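Local coordinates for envelope glycoprotein E (Human herpesvirus 1, PDB 2GIY), which forms with gI a heterodimer that binds the Fc part of host IgG and is required for cell-to-cell spread of the virus in epithelial cells, at residues D48-R53 / T92-V97; S143-C148 / W159-I164; M63-S68 / C86-W91; V11-E16 / V150-H155. All blocks are in the same frame, centred on the assembly; numbering follows the deposited sequence.

Interaction 1: D48-R53 / T92-V97; sequences DVVWLR and TSRLAV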
loop_
_atom_site.group_PDB
_atom_site.type_symbol
_atom_site.label_atom_id
_atom_site.label_comp_id
_atom_site.label_asym_id
_atom_site.label_seq_id
_atom_site.Cartn_x
_atom_site.Cartn_y
_atom_site.Cartn_z
ATOM N N ASP A 48 -5.160 -0.106 -16.200
ATOM C CA ASP A 48 -4.192 -0.996 -16.819
ATOM C C ASP A 48 -3.372 -1.677 -15.729
ATOM O O ASP A 48 -2.807 -1.010 -14.864
ATOM C CB ASP A 48 -3.246 -0.217 -17.741
ATOM C CG ASP A 48 -3.970 0.486 -18.867
ATOM O OD1 ASP A 48 -4.448 -0.207 -19.788
ATOM O OD2 ASP A 48 -4.060 1.731 -18.826
ATOM N N VAL A 49 -3.334 -3.006 -15.749
ATOM C CA VAL A 49 -2.533 -3.747 -14.783
ATOM C C VAL A 49 -1.335 -4.186 -15.608
ATOM O O VAL A 49 -1.454 -5.008 -16.517
ATOM C CB VAL A 49 -3.291 -4.962 -14.223
ATOM C CG1 VAL A 49 -2.368 -5.784 -13.324
ATOM C CG2 VAL A 49 -4.509 -4.483 -13.429
ATOM N N VAL A 50 -0.178 -3.622 -15.290
ATOM C CA VAL A 50 1.034 -3.891 -16.048
ATOM C C VAL A 50 2.094 -4.668 -15.297
ATOM O O VAL A 50 2.402 -4.355 -14.147
ATOM C CB VAL A 50 1.681 -2.557 -16.518
ATOM C CG1 VAL A 50 2.975 -2.832 -17.267
ATOM C CG2 VAL A 50 0.707 -1.780 -17.392
ATOM N N TRP A 51 2.649 -5.682 -15.957
ATOM C CA TRP A 51 3.723 -6.475 -15.378
ATOM C C TRP A 51 5.015 -6.087 -16.080
ATOM O O TRP A 51 5.079 -6.055 -17.310
ATOM C CB TRP A 51 3.494 -7.983 -15.563
ATOM C CG TRP A 51 2.581 -8.585 -14.542
ATOM C CD1 TRP A 51 1.252 -8.864 -14.692
ATOM C CD2 TRP A 51 2.923 -8.959 -13.201
ATOM N NE1 TRP A 51 0.747 -9.389 -13.527
ATOM C CE2 TRP A 51 1.750 -9.459 -12.596
ATOM C CE3 TRP A 51 4.108 -8.920 -12.453
ATOM C CZ2 TRP A 51 1.722 -9.917 -11.270
ATOM C CZ3 TRP A 51 4.082 -9.376 -11.128
ATOM C CH2 TRP A 51 2.896 -9.868 -10.555
ATOM N N LEU A 52 6.035 -5.780 -15.290
ATOM C CA LEU A 52 7.341 -5.411 -15.819
ATOM C C LEU A 52 8.331 -6.446 -15.299
ATOM O O LEU A 52 8.203 -6.916 -14.169
ATOM C CB LEU A 52 7.739 -4.015 -15.329
ATOM C CG LEU A 52 6.758 -2.890 -15.660
ATOM C CD1 LEU A 52 7.254 -1.584 -15.038
ATOM C CD2 LEU A 52 6.615 -2.754 -17.176
ATOM N N ARG A 53 9.303 -6.811 -16.132
ATOM C CA ARG A 53 10.315 -7.804 -15.776
ATOM C C ARG A 53 11.704 -7.170 -15.906
ATOM O O ARG A 53 12.012 -6.532 -16.911
ATOM C CB ARG A 53 10.198 -9.013 -16.719
ATOM C CG ARG A 53 11.156 -10.165 -16.438
ATOM C CD ARG A 53 11.027 -11.260 -17.503
ATOM N NE ARG A 53 11.261 -10.722 -18.843
ATOM C CZ ARG A 53 11.263 -11.438 -19.966
ATOM N NH1 ARG A 53 11.044 -12.748 -19.934
ATOM N NH2 ARG A 53 11.486 -10.834 -21.130
ATOM N N THR A 92 11.045 -0.492 -21.494
ATOM C CA THR A 92 10.645 -0.346 -22.881
ATOM C C THR A 92 9.518 -1.353 -23.074
ATOM O O THR A 92 8.342 -0.988 -23.042
ATOM C CB THR A 92 11.822 -0.643 -23.840
ATOM O OG1 THR A 92 12.424 -1.898 -23.499
ATOM C CG2 THR A 92 12.876 0.465 -23.738
ATOM N N SER A 93 9.877 -2.621 -23.236
ATOM C CA SER A 93 8.889 -3.679 -23.405
ATOM C C SER A 93 8.173 -3.944 -22.080
ATOM O O SER A 93 8.783 -3.877 -21.012
ATOM C CB SER A 93 9.570 -4.979 -23.853
ATOM O OG SER A 93 10.192 -4.833 -25.116
ATOM N N ARG A 94 6.877 -4.231 -22.158
ATOM C CA ARG A 94 6.088 -4.562 -20.976
ATOM C C ARG A 94 5.789 -6.053 -21.096
ATOM O O ARG A 94 5.291 -6.505 -22.128
ATOM C CB ARG A 94 4.789 -3.752 -20.946
ATOM C CG ARG A 94 5.008 -2.268 -20.712
ATOM C CD ARG A 94 3.713 -1.474 -20.786
ATOM N NE ARG A 94 3.123 -1.511 -22.120
ATOM C CZ ARG A 94 2.036 -0.831 -22.475
ATOM N NH1 ARG A 94 1.419 -0.055 -21.593
ATOM N NH2 ARG A 94 1.566 -0.927 -23.712
ATOM N N LEU A 95 6.107 -6.815 -20.053
ATOM C CA LEU A 95 5.899 -8.260 -20.057
ATOM C C LEU A 95 4.448 -8.653 -20.319
ATOM O O LEU A 95 4.167 -9.569 -21.093
ATOM C CB LEU A 95 6.350 -8.863 -18.718
ATOM C CG LEU A 95 6.187 -10.385 -18.598
ATOM C CD1 LEU A 95 7.164 -11.085 -19.537
ATOM C CD2 LEU A 95 6.425 -10.826 -17.162
ATOM N N ALA A 96 3.526 -7.964 -19.663
ATOM C CA ALA A 96 2.113 -8.252 -19.842
ATOM C C ALA A 96 1.289 -7.058 -19.414
ATOM O O ALA A 96 1.709 -6.274 -18.561
ATOM C CB ALA A 96 1.721 -9.481 -19.025
ATOM N N VAL A 97 0.114 -6.921 -20.017
ATOM C CA VAL A 97 -0.783 -5.823 -19.694
ATOM C C VAL A 97 -2.231 -6.270 -19.843
ATOM O O VAL A 97 -2.609 -6.835 -20.870
ATOM C CB VAL A 97 -0.586 -4.618 -20.647
ATOM C CG1 VAL A 97 -1.545 -3.498 -20.264
ATOM C CG2 VAL A 97 0.858 -4.124 -20.601
HETATM O O HOH W 1 8.796 -5.855 -18.882
#
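W51 meets A96 across two neighbouring antiparallel strands, and its amide gives the firm bond of the contact: W51 N to A96 O is 2.8 Å and practically straight, 179° at the hydrogen. The return bond, A96 N to W51 O, is weak at 3.4 Å. The spacing is upset by L95, whose CB also comes up to W51 O, at 3.4 Å. L95 and A96 thus both face W51, a classic beta bulge at the point where 92-97 enters its strand. Beyond the bulge a water bridges the two chain segments, accepting from R53 N, donating to S93 O and, weakly, accepting from L95 N.

On the other face V50 and V97 lie side by side and point the same way, CG2 to CG2 at 4.0 Å. V50 CG1, anti to the backbone N (chi1 178°), reaches the other way to the aliphatic part of R94, 3.8 Å from its CD; L52 CD2 touches CG of the same arginine. Strand 45-54 is an inner strand of the large sheet of this Ig V-type domain, between 96-103 and 144-152. L95 CD1 lies over one face of the R53 guanidinium, toward its rim and 4.1 Å from CZ, the two side chains crossing at about a right angle.

Further out, the W51 indole leads away from A96 to L133 and V33, and its NE1 is anchored on V131 O. D48 OD1 bonds to OG of S99, two residues past V97, while V49 packs on I181 of the second subunit.

Interaction 2: S143-C148 / W159-I164; sequences SGLYLC and WGHITI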
loop_
_atom_site.group_PDB
_atom_site.type_symbol
_atom_site.label_atom_id
_atom_site.label_comp_id
_atom_site.label_asym_id
_atom_site.label_seq_id
_atom_site.Cartn_x
_atom_site.Cartn_y
_atom_site.Cartn_z
ATOM N N SER A 143 13.875 -16.347 -13.822
ATOM C CA SER A 143 14.326 -15.608 -12.651
ATOM C C SER A 143 14.535 -14.125 -12.932
ATOM O O SER A 143 15.096 -13.751 -13.963
ATOM C CB SER A 143 15.621 -16.223 -12.117
ATOM O OG SER A 143 15.410 -17.583 -11.749
ATOM N N GLY A 144 14.083 -13.284 -12.007
ATOM C CA GLY A 144 14.251 -11.856 -12.180
ATOM C C GLY A 144 13.404 -11.052 -11.219
ATOM O O GLY A 144 12.760 -11.608 -10.324
ATOM N N LEU A 145 13.413 -9.738 -11.398
ATOM C CA LEU A 145 12.628 -8.859 -10.550
ATOM C C LEU A 145 11.388 -8.441 -11.322
ATOM O O LEU A 145 11.485 -7.831 -12.391
ATOM C CB LEU A 145 13.442 -7.626 -10.155
ATOM C CG LEU A 145 12.678 -6.529 -9.409
ATOM C CD1 LEU A 145 12.099 -7.087 -8.115
ATOM C CD2 LEU A 145 13.613 -5.362 -9.119
ATOM N N TYR A 146 10.224 -8.783 -10.779
ATOM C CA TYR A 146 8.957 -8.448 -11.412
ATOM C C TYR A 146 8.225 -7.355 -10.647
ATOM O O TYR A 146 8.182 -7.367 -9.419
ATOM C CB TYR A 146 8.054 -9.686 -11.485
ATOM C CG TYR A 146 8.560 -10.782 -12.395
ATOM C CD1 TYR A 146 9.689 -11.534 -12.059
ATOM C CD2 TYR A 146 7.924 -11.053 -13.606
ATOM C CE1 TYR A 146 10.173 -12.527 -12.909
ATOM C CE2 TYR A 146 8.402 -12.048 -14.463
ATOM C CZ TYR A 146 9.524 -12.779 -14.106
ATOM O OH TYR A 146 9.989 -13.765 -14.944
ATOM N N LEU A 147 7.657 -6.410 -11.386
ATOM C CA LEU A 147 6.882 -5.332 -10.794
ATOM C C LEU A 147 5.486 -5.361 -11.401
ATOM O O LEU A 147 5.323 -5.550 -12.610
ATOM C CB LEU A 147 7.520 -3.963 -11.077
ATOM C CG LEU A 147 8.472 -3.392 -10.018
ATOM C CD1 LEU A 147 9.711 -4.266 -9.904
ATOM C CD2 LEU A 147 8.857 -1.960 -10.390
ATOM N N CYS A 148 4.482 -5.200 -10.554
ATOM C CA CYS A 148 3.106 -5.155 -11.009
ATOM C C CYS A 148 2.685 -3.720 -10.735
ATOM O O CYS A 148 2.735 -3.264 -9.592
ATOM C CB CYS A 148 2.233 -6.132 -10.219
ATOM S SG CYS A 148 0.510 -6.150 -10.797
ATOM N N TRP A 159 1.456 -0.076 -6.851
ATOM C CA TRP A 159 2.484 -0.918 -7.449
ATOM C C TRP A 159 3.103 -1.812 -6.389
ATOM O O TRP A 159 3.006 -1.541 -5.186
ATOM C CB TRP A 159 3.581 -0.085 -8.134
ATOM C CG TRP A 159 4.531 0.608 -7.193
ATOM C CD1 TRP A 159 4.358 1.826 -6.599
ATOM C CD2 TRP A 159 5.798 0.113 -6.736
ATOM N NE1 TRP A 159 5.441 2.122 -5.801
ATOM C CE2 TRP A 159 6.337 1.087 -5.866
ATOM C CE3 TRP A 159 6.528 -1.058 -6.975
ATOM C CZ2 TRP A 159 7.577 0.925 -5.233
ATOM C CZ3 TRP A 159 7.761 -1.219 -6.345
ATOM C CH2 TRP A 159 8.270 -0.233 -5.485
ATOM N N GLY A 160 3.724 -2.892 -6.843
ATOM C CA GLY A 160 4.369 -3.806 -5.926
ATOM C C GLY A 160 5.450 -4.559 -6.665
ATOM O O GLY A 160 5.485 -4.542 -7.899
ATOM N N HIS A 161 6.345 -5.203 -5.926
ATOM C CA HIS A 161 7.408 -5.967 -6.559
ATOM C C HIS A 161 7.498 -7.376 -5.994
ATOM O O HIS A 161 7.153 -7.623 -4.831
ATOM C CB HIS A 161 8.760 -5.261 -6.397
ATOM C CG HIS A 161 9.221 -5.146 -4.974
ATOM N ND1 HIS A 161 8.686 -4.238 -4.086
ATOM C CD2 HIS A 161 10.167 -5.829 -4.286
ATOM C CE1 HIS A 161 9.282 -4.364 -2.913
ATOM N NE2 HIS A 161 10.185 -5.324 -3.008
ATOM N N ILE A 162 7.950 -8.297 -6.838
ATOM C CA ILE A 162 8.125 -9.687 -6.456
ATOM C C ILE A 162 9.394 -10.211 -7.107
ATOM O O ILE A 162 9.523 -10.167 -8.330
ATOM C CB ILE A 162 6.983 -10.595 -6.966
ATOM C CG1 ILE A 162 5.619 -10.018 -6.593
ATOM C CG2 ILE A 162 7.136 -11.992 -6.364
ATOM C CD1 ILE A 162 4.467 -10.811 -7.182
ATOM N N THR A 163 10.343 -10.676 -6.301
ATOM C CA THR A 163 11.546 -11.258 -6.867
ATOM C C THR A 163 11.195 -12.729 -7.027
ATOM O O THR A 163 10.978 -13.449 -6.044
ATOM C CB THR A 163 12.768 -11.112 -5.938
ATOM O OG1 THR A 163 13.135 -9.730 -5.843
ATOM C CG2 THR A 163 13.952 -11.890 -6.499
ATOM N N ILE A 164 11.109 -13.161 -8.277
ATOM C CA ILE A 164 10.756 -14.533 -8.599
ATOM C C ILE A 164 11.988 -15.211 -9.160
ATOM O O ILE A 164 12.444 -14.871 -10.252
ATOM C CB ILE A 164 9.639 -14.563 -9.648
ATOM C CG1 ILE A 164 8.447 -13.751 -9.139
ATOM C CG2 ILE A 164 9.235 -16.007 -9.948
ATOM C CD1 ILE A 164 7.299 -13.632 -10.140
#
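W159 lies beside C148, its CA 3.2 Å from C148 O, and the next residue carries the bonds: G160 N bonds to C148 O in the plane of that carbonyl, and C148 N returns the bond to G160 O, both at 2.9 Å. The W159 ring approaches L147 CD2 obliquely through CE3 at 4.2 Å, and its NE1 is held by E67 OE2. G160 has no side chain to set beside that of C148.

H161 forms a non-hydrogen-bonded pair with L147. Its CB lies 3.8 Å from L147 CD1, while the imidazole, with CG between the backbone N and the carbonyl carbon (chi1 64°), packs against I65 of strand 63-66.

At I162 the backbone is again doubly bonded, I162 N to Y146 O at 2.8 Å and Y146 N to I162 O. The alternation is that of a regular antiparallel beta hairpin, 144-152 with 155-165, in the large sheet of the Ig V-type domain. L145, H161 and T163 share the face met by 63-66 and 173-176; Y146, I162, C148 and I164 lie on the opposite face, where I162 and C148 meet W51 and Y146 meets R53 and L95.

T163 puts OG1 3.6 Å from L145 CD1, the two side chains crossing obliquely.

I164 makes the ring contact. Its CD1 sits over one face of the Y146 ring, 4.0 Å from the centroid and 24° off the normal, a CH-pi contact. Its backbone closes a last pair with G144, and S143 OG bonds to Q169 OE1 and T166 N.

Interaction 3: M63-S68 / C86-W91; sequences MRIYES and CAASTW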
loop_
_atom_site.group_PDB
_atom_site.type_symbol
_atom_site.label_atom_id
_atom_site.label_comp_id
_atom_site.label_asym_id
_atom_site.label_seq_id
_atom_site.Cartn_x
_atom_site.Cartn_y
_atom_site.Cartn_z
ATOM N N MET A 63 19.219 -5.581 -6.120
ATOM C CA MET A 63 18.531 -4.794 -7.130
ATOM C C MET A 63 17.984 -3.568 -6.428
ATOM O O MET A 63 17.576 -3.644 -5.274
ATOM C CB MET A 63 17.381 -5.596 -7.749
ATOM C CG MET A 63 17.835 -6.715 -8.674
ATOM S SD MET A 63 18.733 -6.059 -10.095
ATOM C CE MET A 63 17.440 -5.149 -10.899
ATOM N N ARG A 64 17.986 -2.435 -7.115
ATOM C CA ARG A 64 17.467 -1.214 -6.528
ATOM C C ARG A 64 16.326 -0.666 -7.369
ATOM O O ARG A 64 16.482 -0.433 -8.565
ATOM C CB ARG A 64 18.586 -0.184 -6.393
ATOM C CG ARG A 64 19.739 -0.710 -5.563
ATOM C CD ARG A 64 20.641 0.386 -5.057
ATOM N NE ARG A 64 21.715 -0.170 -4.238
ATOM C CZ ARG A 64 22.543 0.556 -3.496
ATOM N NH1 ARG A 64 22.422 1.876 -3.465
ATOM N NH2 ARG A 64 23.494 -0.039 -2.785
ATOM N N ILE A 65 15.173 -0.485 -6.733
ATOM C CA ILE A 65 13.989 0.033 -7.404
ATOM C C ILE A 65 13.877 1.530 -7.120
ATOM O O ILE A 65 13.764 1.936 -5.965
ATOM C CB ILE A 65 12.701 -0.689 -6.893
ATOM C CG1 ILE A 65 12.785 -2.188 -7.205
ATOM C CG2 ILE A 65 11.461 -0.084 -7.548
ATOM C CD1 ILE A 65 11.722 -3.034 -6.513
ATOM N N TYR A 66 13.939 2.344 -8.171
ATOM C CA TYR A 66 13.828 3.790 -8.025
ATOM C C TYR A 66 12.332 4.134 -8.044
ATOM O O TYR A 66 11.763 4.390 -9.100
ATOM C CB TYR A 66 14.534 4.502 -9.187
ATOM C CG TYR A 66 16.059 4.426 -9.194
ATOM C CD1 TYR A 66 16.759 3.646 -8.270
ATOM C CD2 TYR A 66 16.794 5.136 -10.143
ATOM C CE1 TYR A 66 18.169 3.580 -8.297
ATOM C CE2 TYR A 66 18.189 5.077 -10.178
ATOM C CZ TYR A 66 18.867 4.303 -9.260
ATOM O OH TYR A 66 20.245 4.256 -9.317
ATOM N N GLU A 67 11.702 4.152 -6.872
ATOM C CA GLU A 67 10.268 4.423 -6.794
ATOM C C GLU A 67 9.771 5.677 -7.514
ATOM O O GLU A 67 8.794 5.611 -8.261
ATOM C CB GLU A 67 9.815 4.460 -5.331
ATOM C CG GLU A 67 8.330 4.773 -5.164
ATOM C CD GLU A 67 7.853 4.577 -3.741
ATOM O OE1 GLU A 67 8.578 4.982 -2.812
ATOM O OE2 GLU A 67 6.748 4.024 -3.551
ATOM N N SER A 68 10.426 6.813 -7.294
ATOM C CA SER A 68 10.003 8.056 -7.935
ATOM C C SER A 68 10.055 7.943 -9.452
ATOM O O SER A 68 9.239 8.541 -10.154
ATOM C CB SER A 68 10.885 9.222 -7.483
ATOM O OG SER A 68 12.227 9.033 -7.893
ATOM N N CYS A 86 21.943 -2.880 -12.076
ATOM C CA CYS A 86 21.194 -3.412 -10.939
ATOM C C CYS A 86 20.060 -2.498 -10.512
ATOM O O CYS A 86 19.703 -2.468 -9.336
ATOM C CB CYS A 86 22.120 -3.604 -9.736
ATOM S SG CYS A 86 23.717 -4.385 -10.119
ATOM N N ALA A 87 19.487 -1.760 -11.454
ATOM C CA ALA A 87 18.411 -0.840 -11.120
ATOM C C ALA A 87 17.154 -1.031 -11.955
ATOM O O ALA A 87 17.224 -1.342 -13.139
ATOM C CB ALA A 87 18.900 0.598 -11.267
ATOM N N ALA A 88 16.004 -0.843 -11.315
ATOM C CA ALA A 88 14.712 -0.923 -11.986
ATOM C C ALA A 88 14.213 0.518 -11.895
ATOM O O ALA A 88 13.782 0.967 -10.829
ATOM C CB ALA A 88 13.781 -1.870 -11.236
ATOM N N SER A 89 14.298 1.249 -13.003
ATOM C CA SER A 89 13.899 2.657 -13.012
ATOM C C SER A 89 13.224 3.106 -14.296
ATOM O O SER A 89 12.710 4.223 -14.376
ATOM C CB SER A 89 15.130 3.536 -12.780
ATOM O OG SER A 89 16.067 3.368 -13.838
ATOM N N THR A 90 13.247 2.254 -15.308
ATOM C CA THR A 90 12.628 2.596 -16.578
ATOM C C THR A 90 12.409 1.304 -17.346
ATOM O O THR A 90 12.911 0.253 -16.953
ATOM C CB THR A 90 13.535 3.549 -17.398
ATOM O OG1 THR A 90 12.790 4.109 -18.485
ATOM C CG2 THR A 90 14.741 2.791 -17.954
ATOM N N TRP A 91 11.653 1.373 -18.434
ATOM C CA TRP A 91 11.407 0.179 -19.216
ATOM C C TRP A 91 10.989 0.514 -20.636
ATOM O O TRP A 91 10.651 1.655 -20.954
ATOM C CB TRP A 91 10.328 -0.677 -18.530
ATOM C CG TRP A 91 9.030 0.053 -18.314
ATOM C CD1 TRP A 91 7.969 0.112 -19.170
ATOM C CD2 TRP A 91 8.683 0.870 -17.189
ATOM N NE1 TRP A 91 6.981 0.916 -18.650
ATOM C CE2 TRP A 91 7.394 1.393 -17.433
ATOM C CE3 TRP A 91 9.336 1.208 -15.995
ATOM C CZ2 TRP A 91 6.742 2.244 -16.527
ATOM C CZ3 TRP A 91 8.688 2.056 -15.093
ATOM C CH2 TRP A 91 7.404 2.561 -15.367
#
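M63, R64, I65 and Y66 run parallel to C86-S89, and three backbone bonds tie them. R64 N gives to C86 O at 2.8 Å, in the plane of that carbonyl; R64 O takes A88 N, also at 2.8 Å; and A88 O takes Y66 N. The bonds thus step along both chains, R64 lending both its N and its O.

The apolar contacts divide between the two faces. The Y66 ring lies with one face over A87 CB, which is 4.2 Å from CZ and offset toward the rim, while S89 CB presses obliquely on CD2 at 3.5 Å. I65 CG1 meets A88 CB on the other face. The M63 chain, bent at chi2 and chi3, curls back so that SD comes 3.7 Å from C86 CA and CE lies by the C86 carbonyl.

Polar ends find partners nearby: Y66 OH with D83, S89 OG with C78 O.

Strand 173-176 runs along the far side of 63-66, so this is one edge of a small parallel sheet. A disulfide ties C86 to C60, just ahead of M63, and the three backbone bonds set the register beyond it, so the two strands are probably held together even though 87-88 is short.

Interaction 4: V11-E16 / V150-H155; sequences VTVRME and VYVNDH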
loop_
_atom_site.group_PDB
_atom_site.type_symbol
_atom_site.label_atom_id
_atom_site.label_comp_id
_atom_site.label_asym_id
_atom_site.label_seq_id
_atom_site.Cartn_x
_atom_site.Cartn_y
_atom_site.Cartn_z
ATOM N N VAL A 11 -10.292 7.336 -7.735
ATOM C CA VAL A 11 -10.235 5.907 -7.472
ATOM C C VAL A 11 -9.084 5.566 -6.536
ATOM O O VAL A 11 -8.019 6.175 -6.609
ATOM C CB VAL A 11 -10.032 5.111 -8.784
ATOM C CG1 VAL A 11 -10.093 3.611 -8.505
ATOM C CG2 VAL A 11 -11.081 5.519 -9.808
ATOM N N THR A 12 -9.313 4.601 -5.650
ATOM C CA THR A 12 -8.282 4.148 -4.727
ATOM C C THR A 12 -7.937 2.705 -5.073
ATOM O O THR A 12 -8.823 1.864 -5.190
ATOM C CB THR A 12 -8.758 4.193 -3.261
ATOM O OG1 THR A 12 -8.890 5.555 -2.843
ATOM C CG2 THR A 12 -7.762 3.480 -2.357
ATOM N N VAL A 13 -6.650 2.425 -5.247
ATOM C CA VAL A 13 -6.217 1.072 -5.559
ATOM C C VAL A 13 -5.261 0.587 -4.482
ATOM O O VAL A 13 -4.302 1.278 -4.132
ATOM C CB VAL A 13 -5.506 0.997 -6.924
ATOM C CG1 VAL A 13 -5.104 -0.451 -7.219
ATOM C CG2 VAL A 13 -6.421 1.529 -8.022
ATOM N N ARG A 14 -5.533 -0.601 -3.953
ATOM C CA ARG A 14 -4.699 -1.192 -2.916
ATOM C C ARG A 14 -4.173 -2.519 -3.448
ATOM O O ARG A 14 -4.930 -3.302 -4.015
ATOM C CB ARG A 14 -5.523 -1.416 -1.643
ATOM C CG ARG A 14 -4.685 -1.732 -0.412
ATOM C CD ARG A 14 -5.514 -1.793 0.871
ATOM N NE ARG A 14 -6.300 -3.021 0.990
ATOM C CZ ARG A 14 -7.468 -3.235 0.393
ATOM N NH1 ARG A 14 -8.011 -2.301 -0.376
ATOM N NH2 ARG A 14 -8.095 -4.390 0.563
ATOM N N MET A 15 -2.874 -2.758 -3.282
ATOM C CA MET A 15 -2.251 -3.991 -3.753
ATOM C C MET A 15 -1.508 -4.708 -2.629
ATOM O O MET A 15 -0.885 -4.073 -1.777
ATOM C CB MET A 15 -1.270 -3.694 -4.890
ATOM C CG MET A 15 -0.632 -4.937 -5.496
ATOM S SD MET A 15 0.691 -4.553 -6.670
ATOM C CE MET A 15 -0.219 -3.636 -7.906
ATOM N N GLU A 16 -1.575 -6.034 -2.644
ATOM C CA GLU A 16 -0.908 -6.855 -1.639
ATOM C C GLU A 16 -0.274 -8.072 -2.298
ATOM O O GLU A 16 -0.883 -8.713 -3.150
ATOM C CB GLU A 16 -1.915 -7.327 -0.585
ATOM C CG GLU A 16 -2.389 -6.253 0.382
ATOM C CD GLU A 16 -1.410 -6.022 1.518
ATOM O OE1 GLU A 16 -1.122 -6.988 2.257
ATOM O OE2 GLU A 16 -0.928 -4.879 1.676
ATOM N N VAL A 150 -0.317 -0.697 -11.320
ATOM C CA VAL A 150 -1.692 -0.436 -11.703
ATOM C C VAL A 150 -1.926 1.024 -12.049
ATOM O O VAL A 150 -1.742 1.911 -11.213
ATOM C CB VAL A 150 -2.676 -0.836 -10.590
ATOM C CG1 VAL A 150 -4.114 -0.633 -11.070
ATOM C CG2 VAL A 150 -2.450 -2.294 -10.196
ATOM N N TYR A 151 -2.334 1.263 -13.290
ATOM C CA TYR A 151 -2.634 2.609 -13.746
ATOM C C TYR A 151 -4.136 2.822 -13.778
ATOM O O TYR A 151 -4.901 1.893 -14.036
ATOM C CB TYR A 151 -2.126 2.861 -15.169
ATOM C CG TYR A 151 -0.630 2.867 -15.337
ATOM C CD1 TYR A 151 0.087 1.674 -15.402
ATOM C CD2 TYR A 151 0.070 4.068 -15.443
ATOM C CE1 TYR A 151 1.473 1.675 -15.573
ATOM C CE2 TYR A 151 1.456 4.081 -15.613
ATOM C CZ TYR A 151 2.149 2.883 -15.678
ATOM O OH TYR A 151 3.515 2.888 -15.859
ATOM N N VAL A 152 -4.541 4.053 -13.497
ATOM C CA VAL A 152 -5.938 4.459 -13.575
ATOM C C VAL A 152 -5.826 5.780 -14.328
ATOM O O VAL A 152 -5.159 6.705 -13.867
ATOM C CB VAL A 152 -6.566 4.705 -12.199
ATOM C CG1 VAL A 152 -7.920 5.395 -12.374
ATOM C CG2 VAL A 152 -6.742 3.378 -11.460
ATOM N N ASN A 153 -6.455 5.852 -15.496
ATOM C CA ASN A 153 -6.391 7.052 -16.326
ATOM C C ASN A 153 -4.940 7.431 -16.604
ATOM O O ASN A 153 -4.560 8.599 -16.525
ATOM C CB ASN A 153 -7.121 8.220 -15.662
ATOM C CG ASN A 153 -8.612 7.983 -15.557
ATOM O OD1 ASN A 153 -9.211 7.339 -16.426
ATOM N ND2 ASN A 153 -9.224 8.509 -14.506
ATOM N N ASP A 154 -4.138 6.418 -16.907
ATOM C CA ASP A 154 -2.722 6.584 -17.236
ATOM C C ASP A 154 -1.799 7.099 -16.130
ATOM O O ASP A 154 -0.706 7.589 -16.414
ATOM C CB ASP A 154 -2.592 7.467 -18.480
ATOM C CG ASP A 154 -3.402 6.938 -19.654
ATOM O OD1 ASP A 154 -3.193 5.771 -20.048
ATOM O OD2 ASP A 154 -4.252 7.689 -20.179
ATOM N N HIS A 155 -2.228 6.984 -14.875
ATOM C CA HIS A 155 -1.408 7.408 -13.736
ATOM C C HIS A 155 -1.316 6.252 -12.747
ATOM O O HIS A 155 -2.321 5.616 -12.430
ATOM C CB HIS A 155 -2.019 8.634 -13.041
ATOM C CG HIS A 155 -1.338 9.005 -11.756
ATOM N ND1 HIS A 155 0.010 9.286 -11.680
ATOM C CD2 HIS A 155 -1.819 9.133 -10.496
ATOM C CE1 HIS A 155 0.330 9.569 -10.429
ATOM N NE2 HIS A 155 -0.762 9.483 -9.690
#
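Apolar side chains alone join strand 11-16 to the end of strand 144-152, in a face-to-face contact between two sheets. No hydrogen bond crosses; the strand axes are 9.0 Å apart and run at 176°, close to antiparallel. Strand 11-16 belongs to a two-stranded sheet with 34-39, while 150-152 belongs to the large mixed sheet.

V11, V13 and M15, alternate residues of their strand, all turn toward V150 and V152. V13 sits astride the pair: CG1 meets V150 CG1 at 4.0 Å, and CG2 slides past V152 CG2 in the opposite direction, at 3.9 Å. With CG1 anti to the backbone N (chi1 -179°), one methyl is aimed at V150 and the other at V152. V11 CG2 touches V152 CG1 at 4.1 Å. M15 stretches out from its strand and bends only at chi3, bringing CE to V150 CG2 at 3.5 Å, tighter than usual for two carbons.

I35, from the neighbouring strand, packs against V13, M15 and V150, and Y45 closes the other end by V11 and V152. Past V152 the chain reverses in a type I' turn to H155, bonded both ways between V152 and H155, the tight turn of a two-residue hairpin. On the outer side of strand 11-16, R14 makes a salt bridge to E67 of the second subunit. Two sheets laid face to face and joined by apolar side chains are the hallmark of the beta sandwich, consistent with the immunoglobulin V-type fold of this domain.

Strand 144-152 ties three of the contacts together: interaction 2 pairs it with 155-165, interaction 4 packs its end against the opposing sheet, and interaction 1 lies on its other neighbour, 45-54. Interactions 1 and 2 have centres about 11 Å apart and share the large sheet, L52 N reaching L147 O at 2.8 Å. Interaction 3, on a small parallel sheet about 11 Å from interaction 2 between centres, meets it where I65 packs on L145, W159 and H161. In sequence interaction 3 falls within the span of interaction 1, and interaction 4 brackets both; interactions 2 and 4 alternate. Residues far apart in sequence thus come together in this C-terminal domain of the gE ectodomain, an Ig V-type domain carrying the Fc-binding region.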